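PDB 5FYD: oxidoreductase, short chain dehydrogenase/reductase family protein from Collinsella aerofaciens, which catalyses the NADPH-dependent reduction of the 7-oxo group of 7-oxolithocholate to the 7beta-hydroxyl of ursodeoxycholate, and works as a homodimer. Local coordinates for residues M127-F130 / A131-R135. Numbering follows the deposited sequence.
Sequences MRIF and AAQDR
M127 O accepts the amide of A131 (N to O 2.8 Å), and R128 O takes that of A132 at 3.1 Å between O and N, two ordinary bonds of the last turn of helix 105-132. I129 O receives Q133 N almost in line with its C=O bond and also a water, which reaches on more weakly to Q133 OE1. Beside it, I129 CG2 touches Q133 OE1 at 3.9 Å. The helix closes in a Schellman motif: D134 has positive phi, F130 O accepts R135 N (3.0 Å), and D134 N bonds weakly to A131 O. This turn leads from the helix into strand 136-143 of the Rossmann fold, where V138 meets the side chains of both M127 and F130. Q133 CG sits between its backbone N and carbonyl carbon (chi1 66°), 3.3 Å from I129 O, and the extended chain beyond carries the amide alongside the F130 ring, planes 50° apart, with Q133 NE2 at the ring edge 3.9 Å from F130 CD1. Q133 NE2 gives a hydrogen to R135 O at 2.9 Å, from above the carbonyl plane, and also bonds M85 O. A leucine here would probably leave R135 O without this donor and remove the weak bond from the water to OE1. The R135 guanidinium, with Q133 NE2 over one face, forms a salt bridge through NH2 with D84, while NH1 donates a hydrogen bond to Y7 O.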
ATOM      1  N   MET A 127      -9.528 -12.284 -28.287  1.00 11.86           N
ATOM      2  CA  MET A 127     -10.080 -11.580 -29.445  1.00 12.75           C
ATOM      3  C   MET A 127     -10.263 -12.482 -30.666  1.00 13.40           C
ATOM      4  O   MET A 127     -11.258 -12.345 -31.393  1.00 13.13           O
ATOM      5  CB  MET A 127      -9.286 -10.305 -29.797  1.00 13.35           C
ATOM      6  CG  MET A 127      -9.668  -9.108 -28.919  1.00 13.39           C
ATOM      7  SD  MET A 127     -11.417  -8.677 -28.931  1.00 14.31           S
ATOM      8  CE  MET A 127     -11.684  -8.514 -30.693  1.00 15.10           C
ATOM      9  N   ARG A 128      -9.349 -13.424 -30.867  1.00 14.34           N
ATOM     10  CA  ARG A 128      -9.503 -14.429 -31.927  1.00 16.45           C
ATOM     11  C   ARG A 128     -10.756 -15.256 -31.734  1.00 15.44           C
ATOM     12  O   ARG A 128     -11.513 -15.489 -32.679  1.00 15.37           O
ATOM     13  CB  ARG A 128      -8.273 -15.332 -31.999  1.00 18.94           C
ATOM     14  CG  ARG A 128      -7.091 -14.613 -32.612  1.00 23.32           C
ATOM     15  CD  ARG A 128      -5.808 -15.418 -32.591  1.00 29.02           C
ATOM     16  NE  ARG A 128      -6.003 -16.778 -33.083  1.00 34.67           N
ATOM     17  CZ  ARG A 128      -5.649 -17.893 -32.439  1.00 40.15           C
ATOM     18  NH1 ARG A 128      -5.027 -17.854 -31.245  1.00 41.62           N
ATOM     19  NH2 ARG A 128      -5.915 -19.073 -33.004  1.00 42.21           N
ATOM     20  N   ILE A 129     -10.993 -15.671 -30.502  1.00 14.54           N
ATOM     21  CA  ILE A 129     -12.179 -16.471 -30.200  1.00 15.18           C
ATOM     22  C   ILE A 129     -13.439 -15.624 -30.402  1.00 15.27           C
ATOM     23  O   ILE A 129     -14.371 -16.033 -31.128  1.00 15.95           O
ATOM     24  CB  ILE A 129     -12.094 -17.070 -28.779  1.00 15.34           C
ATOM     25  CG1 ILE A 129     -10.972 -18.124 -28.715  1.00 15.82           C
ATOM     26  CG2 ILE A 129     -13.430 -17.683 -28.368  1.00 15.84           C
ATOM     27  CD1 ILE A 129     -10.496 -18.443 -27.315  1.00 15.45           C
ATOM     28  N   PHE A 130     -13.467 -14.441 -29.777  1.00 13.80           N
ATOM     29  CA  PHE A 130     -14.642 -13.589 -29.841  1.00 13.81           C
ATOM     30  C   PHE A 130     -14.980 -13.158 -31.276  1.00 15.16           C
ATOM     31  O   PHE A 130     -16.155 -13.159 -31.662  1.00 15.11           O
ATOM     32  CB  PHE A 130     -14.511 -12.349 -28.955  1.00 13.59           C
ATOM     33  CG  PHE A 130     -14.360 -12.631 -27.487  1.00 12.79           C
ATOM     34  CD1 PHE A 130     -15.019 -13.684 -26.848  1.00 13.23           C
ATOM     35  CD2 PHE A 130     -13.580 -11.786 -26.702  1.00 12.72           C
ATOM     36  CE1 PHE A 130     -14.880 -13.889 -25.478  1.00 12.41           C
ATOM     37  CE2 PHE A 130     -13.416 -12.011 -25.345  1.00 12.47           C
ATOM     38  CZ  PHE A 130     -14.063 -13.066 -24.725  1.00 12.63           C
ATOM     39  N   ALA A 131     -13.963 -12.814 -32.054  1.00 15.41           N
ATOM     40  CA  ALA A 131     -14.175 -12.359 -33.428  1.00 17.54           C
ATOM     41  C   ALA A 131     -14.666 -13.510 -34.319  1.00 17.91           C
ATOM     42  O   ALA A 131     -15.549 -13.288 -35.155  1.00 18.22           O
ATOM     43  CB  ALA A 131     -12.905 -11.746 -33.996  1.00 18.27           C
ATOM     44  N   ALA A 132     -14.146 -14.719 -34.103  1.00 18.68           N
ATOM     45  CA  ALA A 132     -14.542 -15.882 -34.905  1.00 19.80           C
ATOM     46  C   ALA A 132     -16.012 -16.263 -34.699  1.00 19.56           C
ATOM     47  O   ALA A 132     -16.694 -16.648 -35.649  1.00 20.48           O
ATOM     48  CB  ALA A 132     -13.635 -17.068 -34.630  1.00 20.50           C
ATOM     49  N   GLN A 133     -16.509 -16.124 -33.479  1.00 18.03           N
ATOM     50  CA  GLN A 133     -17.922 -16.384 -33.173  1.00 17.24           C
ATOM     51  C   GLN A 133     -18.785 -15.122 -33.285  1.00 17.50           C
ATOM     52  O   GLN A 133     -20.000 -15.164 -33.066  1.00 17.55           O
ATOM     53  CB  GLN A 133     -18.052 -17.033 -31.785  1.00 17.40           C
ATOM     54  CG  GLN A 133     -17.652 -16.156 -30.609  1.00 16.97           C
ATOM     55  CD  GLN A 133     -17.504 -16.901 -29.305  1.00 17.36           C
ATOM     56  OE1 GLN A 133     -17.223 -18.106 -29.268  1.00 17.28           O
ATOM     57  NE2 GLN A 133     -17.652 -16.176 -28.214  1.00 17.10           N
ATOM     58  N   ASP A 134     -18.140 -14.000 -33.608  1.00 16.72           N
ATOM     59  CA  ASP A 134     -18.762 -12.681 -33.673  1.00 17.76           C
ATOM     60  C   ASP A 134     -19.626 -12.391 -32.447  1.00 16.54           C
ATOM     61  O   ASP A 134     -20.773 -11.950 -32.534  1.00 16.44           O
ATOM     62  CB  ASP A 134     -19.529 -12.507 -34.989  1.00 18.31           C
ATOM     63  CG  ASP A 134     -19.912 -11.083 -35.239  1.00 20.55           C
ATOM     64  OD1 ASP A 134     -19.107 -10.165 -34.919  1.00 20.04           O
ATOM     65  OD2 ASP A 134     -21.036 -10.864 -35.723  1.00 21.50           O
ATOM     66  N   ARG A 135     -19.059 -12.666 -31.280  1.00 16.17           N
ATOM     67  CA  ARG A 135     -19.773 -12.525 -30.053  1.00 15.70           C
ATOM     68  C   ARG A 135     -18.777 -12.511 -28.886  1.00 14.66           C
ATOM     69  O   ARG A 135     -17.928 -13.394 -28.802  1.00 13.32           O
ATOM     70  CB  ARG A 135     -20.760 -13.694 -29.943  1.00 17.26           C
ATOM     71  CG  ARG A 135     -21.309 -13.918 -28.560  1.00 18.80           C
ATOM     72  CD  ARG A 135     -22.309 -15.067 -28.498  1.00 18.76           C
ATOM     73  NE  ARG A 135     -21.798 -16.394 -28.872  1.00 19.81           N
ATOM     74  CZ  ARG A 135     -21.195 -17.279 -28.065  1.00 19.07           C
ATOM     75  NH1 ARG A 135     -20.910 -16.982 -26.806  1.00 18.81           N
ATOM     76  NH2 ARG A 135     -20.841 -18.477 -28.544  1.00 19.37           N
TER
HETATM   77  O   HOH W   1     -14.847 -18.906 -31.474  1.00 36.33           O